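Local coordinates for protein post-proline cleaving enzyme (Rickettsia typhi, PDB 4HVT) that probably cleaves oligopeptides after proline as a serine peptidase of the prolyl oligopeptidase family, at residues A[478-483]-A[508-513]; A[448-453]-A[466-471]. One frame throughout, in Å; residues are numbered along the deposited sequence. Where two conformers were deposited one is given.

Interaction 1 of 2, residues A[478-483]-A[508-513]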
loop_
_atom_site.group_PDB
_atom_site.type_symbol
_atom_site.label_atom_id
_atom_site.label_comp_id
_atom_site.label_asym_id
_atom_site.label_seq_id
_atom_site.Cartn_x
_atom_site.Cartn_y
_atom_site.Cartn_z
ATOM N N ASN A 478 -24.115 6.905 18.649
ATOM C CA ASN A 478 -22.956 7.556 18.096
ATOM C C ASN A 478 -22.696 7.144 16.641
ATOM O O ASN A 478 -22.549 5.961 16.345
ATOM C CB ASN A 478 -21.703 7.282 18.925
ATOM C CG ASN A 478 -21.889 7.723 20.354
ATOM O OD1 ASN A 478 -22.043 8.920 20.592
ATOM N ND2 ASN A 478 -22.018 6.763 21.279
ATOM N N PRO A 479 -22.656 8.129 15.740
ATOM C CA PRO A 479 -22.249 7.824 14.378
ATOM C C PRO A 479 -20.852 7.193 14.403
ATOM O O PRO A 479 -19.916 7.765 14.953
ATOM C CB PRO A 479 -22.246 9.205 13.689
ATOM C CG PRO A 479 -23.137 10.030 14.529
ATOM C CD PRO A 479 -22.846 9.578 15.931
ATOM N N THR A 480 -20.707 6.017 13.767
ATOM C CA THR A 480 -19.533 5.185 13.936
ATOM C C THR A 480 -19.102 4.735 12.563
ATOM O O THR A 480 -19.953 4.354 11.752
ATOM C CB THR A 480 -19.847 3.975 14.839
ATOM O OG1 THR A 480 -20.219 4.455 16.134
ATOM C CG2 THR A 480 -18.683 2.986 14.949
ATOM N N LEU A 481 -17.806 4.836 12.305
ATOM C CA LEU A 481 -17.223 4.369 11.064
ATOM C C LEU A 481 -16.222 3.245 11.376
ATOM O O LEU A 481 -15.193 3.440 12.078
ATOM C CB LEU A 481 -16.609 5.547 10.324
ATOM C CG LEU A 481 -16.280 5.604 8.839
ATOM C CD1 LEU A 481 -17.311 4.849 7.980
ATOM C CD2 LEU A 481 -16.256 7.135 8.610
ATOM N N LEU A 482 -16.546 2.062 10.867
ATOM C CA LEU A 482 -15.774 0.857 11.099
ATOM C C LEU A 482 -15.082 0.489 9.781
ATOM O O LEU A 482 -15.746 0.382 8.741
ATOM C CB LEU A 482 -16.712 -0.269 11.524
ATOM C CG LEU A 482 -16.221 -1.721 11.543
ATOM C CD1 LEU A 482 -15.003 -1.964 12.454
ATOM C CD2 LEU A 482 -17.388 -2.620 11.917
ATOM N N GLU A 483 -13.777 0.285 9.855
ATOM C CA GLU A 483 -12.951 -0.076 8.687
ATOM C C GLU A 483 -12.182 -1.359 8.950
ATOM O O GLU A 483 -11.877 -1.703 10.111
ATOM C CB GLU A 483 -11.981 1.068 8.414
ATOM C CG GLU A 483 -12.695 2.379 8.086
ATOM C CD GLU A 483 -11.746 3.442 7.549
ATOM O OE1 GLU A 483 -11.028 3.172 6.565
ATOM O OE2 GLU A 483 -11.734 4.544 8.106
ATOM N N ALA A 508 -17.547 14.240 17.084
ATOM C CA ALA A 508 -18.115 13.268 18.036
ATOM C C ALA A 508 -18.538 11.943 17.365
ATOM O O ALA A 508 -19.241 11.137 17.966
ATOM C CB ALA A 508 -19.244 13.874 18.877
ATOM N N GLY A 509 -18.024 11.723 16.147
ATOM C CA GLY A 509 -18.084 10.396 15.532
ATOM C C GLY A 509 -17.110 9.459 16.197
ATOM O O GLY A 509 -16.081 9.878 16.763
ATOM N N VAL A 510 -17.367 8.157 16.068
ATOM C CA VAL A 510 -16.505 7.148 16.651
ATOM C C VAL A 510 -15.819 6.501 15.481
ATOM O O VAL A 510 -16.460 6.272 14.458
ATOM C CB VAL A 510 -17.389 6.113 17.399
ATOM C CG1 VAL A 510 -16.559 4.965 17.902
ATOM C CG2 VAL A 510 -18.077 6.773 18.598
ATOM N N SER A 511 -14.529 6.169 15.669
ATOM C CA SER A 511 -13.740 5.470 14.653
ATOM C C SER A 511 -13.358 4.067 15.136
ATOM O O SER A 511 -12.923 3.898 16.272
ATOM C CB SER A 511 -12.457 6.248 14.344
ATOM O OG SER A 511 -12.733 7.407 13.564
ATOM N N VAL A 512 -13.469 3.060 14.247
ATOM C CA VAL A 512 -13.094 1.728 14.631
ATOM C C VAL A 512 -12.327 1.051 13.524
ATOM O O VAL A 512 -12.693 1.173 12.368
ATOM C CB VAL A 512 -14.304 0.843 14.999
ATOM C CG1 VAL A 512 -13.887 -0.504 15.557
ATOM C CG2 VAL A 512 -15.164 1.554 16.023
ATOM N N LEU A 513 -11.253 0.373 13.923
ATOM C CA LEU A 513 -10.443 -0.426 12.998
ATOM C C LEU A 513 -10.384 -1.842 13.522
ATOM O O LEU A 513 -9.906 -2.058 14.634
ATOM C CB LEU A 513 -8.995 0.119 12.959
ATOM C CG LEU A 513 -7.977 -0.592 12.057
ATOM C CD1 LEU A 513 -8.323 -0.313 10.635
ATOM C CD2 LEU A 513 -6.598 -0.033 12.402
HETATM O O HOH W 1 -21.596 11.089 19.255
#
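P479 and V510 open a ladder of four backbone hydrogen bonds in which V510 and V512 each give one bond and receive one. V510 N donates to P479 O at 2.8 Å and V510 O accepts L481 N at 2.9 Å; V512 repeats the pattern, its N bonded to L481 O and its O to E483 N. Weaker CA-H...O contacts fill the gaps, such as T480 CA on V510 O. The strand axes run 14° from parallel. The parallel pair makes up the two strands of a beta-alpha-beta unit, whose linking helix 498-505 ends in a Schellman motif with A508 as its positive-phi residue; the strands belong to the central sheet of the alpha/beta-hydrolase domain. Apolar packing gathers on the face of T480, L482, V510 and V512. L482 lays CD1 against V512 CG1 at 3.6 Å, with helix 536-551 beyond, while T480 CG2 rests 3.9 Å from V512 CG2. Polar contacts cluster at the loop end. T480 OG1, anti to its carbonyl carbon (chi1 -62°), sits 3.5 Å from V510 CB and bonds N478 O from above the carbonyl plane. One water donates to both N478 OD1 (2.6 Å) and A508 O (2.7 Å), while N478 ND2 is held by K473 O and I554 O.

Interaction 2 of 2, residues A[448-453]-A[466-471]; sequences VLEQKE and LVYKKG
L466 faces E450 in a hydrogen-bonded antiparallel pair: its N donates to E450 O, and its O receives E450 N at 2.8 Å in a nearly straight bond. On the same face of the sheet L466 CD2 meets the aliphatic CD of K452 at 3.7 Å, while the leucine also reaches V510 and V512 on the next strand. V467 turns to the other face, where its CG2 touches L449 CD1 at 3.6 Å in a non-hydrogen-bonded pair of the beta hairpin formed by strands 447-455 and 461-469. Y468 closes a second pair of backbone bonds with V448. Its ring, placed between backbone N and carbonyl carbon by chi1 59°, extends over V448 of the neighbouring strand, and V448 CB makes a CH-pi contact 3.9 Å from the centroid, 19° off the normal. At the ring edge E450 OE1 lies near the plane, with carboxylate and ring 76° apart; Y468 OH donates weakly to E450 OE1 at 3.5 Å. Beyond the strand end, K470 lays CG across V448 CG2. With K452 NZ in a long salt bridge to E450 OE2, the carboxylate has a partner at each oxygen, both weak, so backbone bonds and apolar contact probably carry most of the hold.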
loop_
_atom_site.group_PDB
_atom_site.type_symbol
_atom_site.label_atom_id
_atom_site.label_comp_id
_atom_site.label_asym_id
_atom_site.label_seq_id
_atom_site.Cartn_x
_atom_site.Cartn_y
_atom_site.Cartn_z
ATOM N N VAL A 448 -9.998 9.343 23.410
ATOM C CA VAL A 448 -9.645 8.065 23.991
ATOM C C VAL A 448 -9.337 7.112 22.851
ATOM O O VAL A 448 -10.064 7.081 21.858
ATOM C CB VAL A 448 -10.804 7.473 24.817
ATOM C CG1 VAL A 448 -10.383 6.121 25.398
ATOM C CG2 VAL A 448 -11.197 8.419 25.931
ATOM N N LEU A 449 -8.282 6.342 23.045
ATOM C CA LEU A 449 -7.869 5.256 22.178
ATOM C C LEU A 449 -7.909 3.991 23.028
ATOM O O LEU A 449 -7.126 3.858 24.016
ATOM C CB LEU A 449 -6.455 5.511 21.646
ATOM C CG LEU A 449 -5.787 4.310 20.952
ATOM C CD1 LEU A 449 -6.655 3.813 19.787
ATOM C CD2 LEU A 449 -4.388 4.639 20.490
ATOM N N GLU A 450 -8.801 3.051 22.667
ATOM C CA GLU A 450 -8.858 1.780 23.364
ATOM C C GLU A 450 -8.536 0.628 22.419
ATOM O O GLU A 450 -9.098 0.540 21.320
ATOM C CB GLU A 450 -10.233 1.530 23.948
ATOM C CG GLU A 450 -10.581 2.219 25.226
ATOM C CD GLU A 450 -11.934 1.725 25.696
ATOM O OE1 GLU A 450 -12.895 2.512 25.650
ATOM O OE2 GLU A 450 -12.039 0.509 26.013
ATOM N N GLN A 451 -7.715 -0.293 22.891
ATOM C CA GLN A 451 -7.496 -1.559 22.167
ATOM C C GLN A 451 -8.322 -2.628 22.814
ATOM O O GLN A 451 -8.219 -2.863 24.018
ATOM C CB GLN A 451 -6.013 -1.928 22.157
ATOM C CG GLN A 451 -5.766 -3.225 21.449
ATOM C CD GLN A 451 -4.302 -3.531 21.270
ATOM O OE1 GLN A 451 -3.415 -2.701 21.592
ATOM N NE2 GLN A 451 -4.032 -4.743 20.783
ATOM N N LYS A 452 -9.252 -3.175 22.059
ATOM C CA LYS A 452 -10.207 -4.104 22.536
ATOM C C LYS A 452 -10.163 -5.400 21.711
ATOM O O LYS A 452 -9.387 -5.513 20.763
ATOM C CB LYS A 452 -11.592 -3.419 22.458
ATOM C CG LYS A 452 -11.761 -2.225 23.402
ATOM C CD LYS A 452 -13.064 -1.484 23.171
ATOM C CE LYS A 452 -14.254 -2.214 23.775
ATOM N NZ LYS A 452 -14.499 -1.776 25.171
ATOM N N GLU A 453 -10.922 -6.399 22.140
ATOM C CA GLU A 453 -11.097 -7.657 21.385
ATOM C C GLU A 453 -12.522 -8.123 21.305
ATOM O O GLU A 453 -13.272 -8.036 22.234
ATOM C CB GLU A 453 -10.284 -8.781 21.985
ATOM C CG GLU A 453 -8.784 -8.476 22.030
ATOM C CD GLU A 453 -7.969 -9.652 22.537
ATOM O OE1 GLU A 453 -8.518 -10.420 23.379
ATOM O OE2 GLU A 453 -6.795 -9.806 22.071
ATOM N N LEU A 466 -10.576 1.333 18.981
ATOM C CA LEU A 466 -11.717 2.176 19.141
ATOM C C LEU A 466 -11.226 3.584 19.545
ATOM O O LEU A 466 -10.468 3.712 20.522
ATOM C CB LEU A 466 -12.566 1.601 20.263
ATOM C CG LEU A 466 -13.720 2.455 20.738
ATOM C CD1 LEU A 466 -14.817 2.680 19.702
ATOM C CD2 LEU A 466 -14.315 1.819 22.003
ATOM N N VAL A 467 -11.629 4.621 18.802
ATOM C CA VAL A 467 -11.248 6.013 19.084
ATOM C C VAL A 467 -12.525 6.859 19.172
ATOM O O VAL A 467 -13.417 6.777 18.305
ATOM C CB VAL A 467 -10.353 6.608 17.983
ATOM C CG1 VAL A 467 -10.092 8.106 18.196
ATOM C CG2 VAL A 467 -9.034 5.877 17.974
ATOM N N TYR A 468 -12.635 7.658 20.228
ATOM C CA TYR A 468 -13.813 8.491 20.418
ATOM C C TYR A 468 -13.445 9.762 21.167
ATOM O O TYR A 468 -12.337 9.911 21.743
ATOM C CB TYR A 468 -14.975 7.749 21.133
ATOM C CG TYR A 468 -14.667 7.193 22.500
ATOM C CD1 TYR A 468 -14.186 5.888 22.673
ATOM C CD2 TYR A 468 -14.900 7.957 23.633
ATOM C CE1 TYR A 468 -13.941 5.386 23.957
ATOM C CE2 TYR A 468 -14.650 7.458 24.889
ATOM C CZ TYR A 468 -14.192 6.166 25.042
ATOM O OH TYR A 468 -13.910 5.738 26.333
ATOM N N LYS A 469 -14.369 10.699 21.120
ATOM C CA LYS A 469 -14.162 11.972 21.841
ATOM C C LYS A 469 -14.628 11.849 23.299
ATOM O O LYS A 469 -15.687 11.315 23.567
ATOM C CB LYS A 469 -14.908 13.075 21.096
ATOM C CG LYS A 469 -14.467 14.484 21.462
ATOM C CD LYS A 469 -15.296 15.513 20.697
ATOM C CE LYS A 469 -14.893 16.953 21.000
ATOM N NZ LYS A 469 -15.315 17.894 19.913
ATOM N N LYS A 470 -13.843 12.324 24.261
ATOM C CA LYS A 470 -14.263 12.231 25.655
ATOM C C LYS A 470 -15.581 12.972 25.848
ATOM O O LYS A 470 -15.820 14.055 25.275
ATOM C CB LYS A 470 -13.213 12.786 26.589
ATOM C CG LYS A 470 -12.047 11.850 26.807
ATOM C CD LYS A 470 -10.982 12.447 27.684
ATOM C CE LYS A 470 -9.707 11.627 27.631
ATOM N NZ LYS A 470 -8.731 12.144 28.620
ATOM N N GLY A 471 -16.466 12.347 26.610
ATOM C CA GLY A 471 -17.749 12.957 26.906
ATOM C C GLY A 471 -18.908 12.376 26.148
ATOM O O GLY A 471 -20.044 12.670 26.484
#

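The two contacts are the first and third seams of one sheet, counted from the 447-455 edge, with centres 10 Å apart; the seam between them joins strand 461-469, the second arm of the hairpin in interaction 2, antiparallel to strand 510-514 of interaction 1, and there S511 N is probably hydrogen-bonded to V467 O at 2.9 Å. Side chains knit the same joint: L466 CD1 packs 3.4 Å from V510 CG1 and 3.9 Å from V512 CG2. The sheet thus passes from an antiparallel hairpin at its edge to parallel strands within. On the far side of interaction 1, strand 480-483 borders strand 560-565, which leads to a probable nucleophile elbow at S566. E483 lies near that elbow without touching it and is salt-bridged to K563.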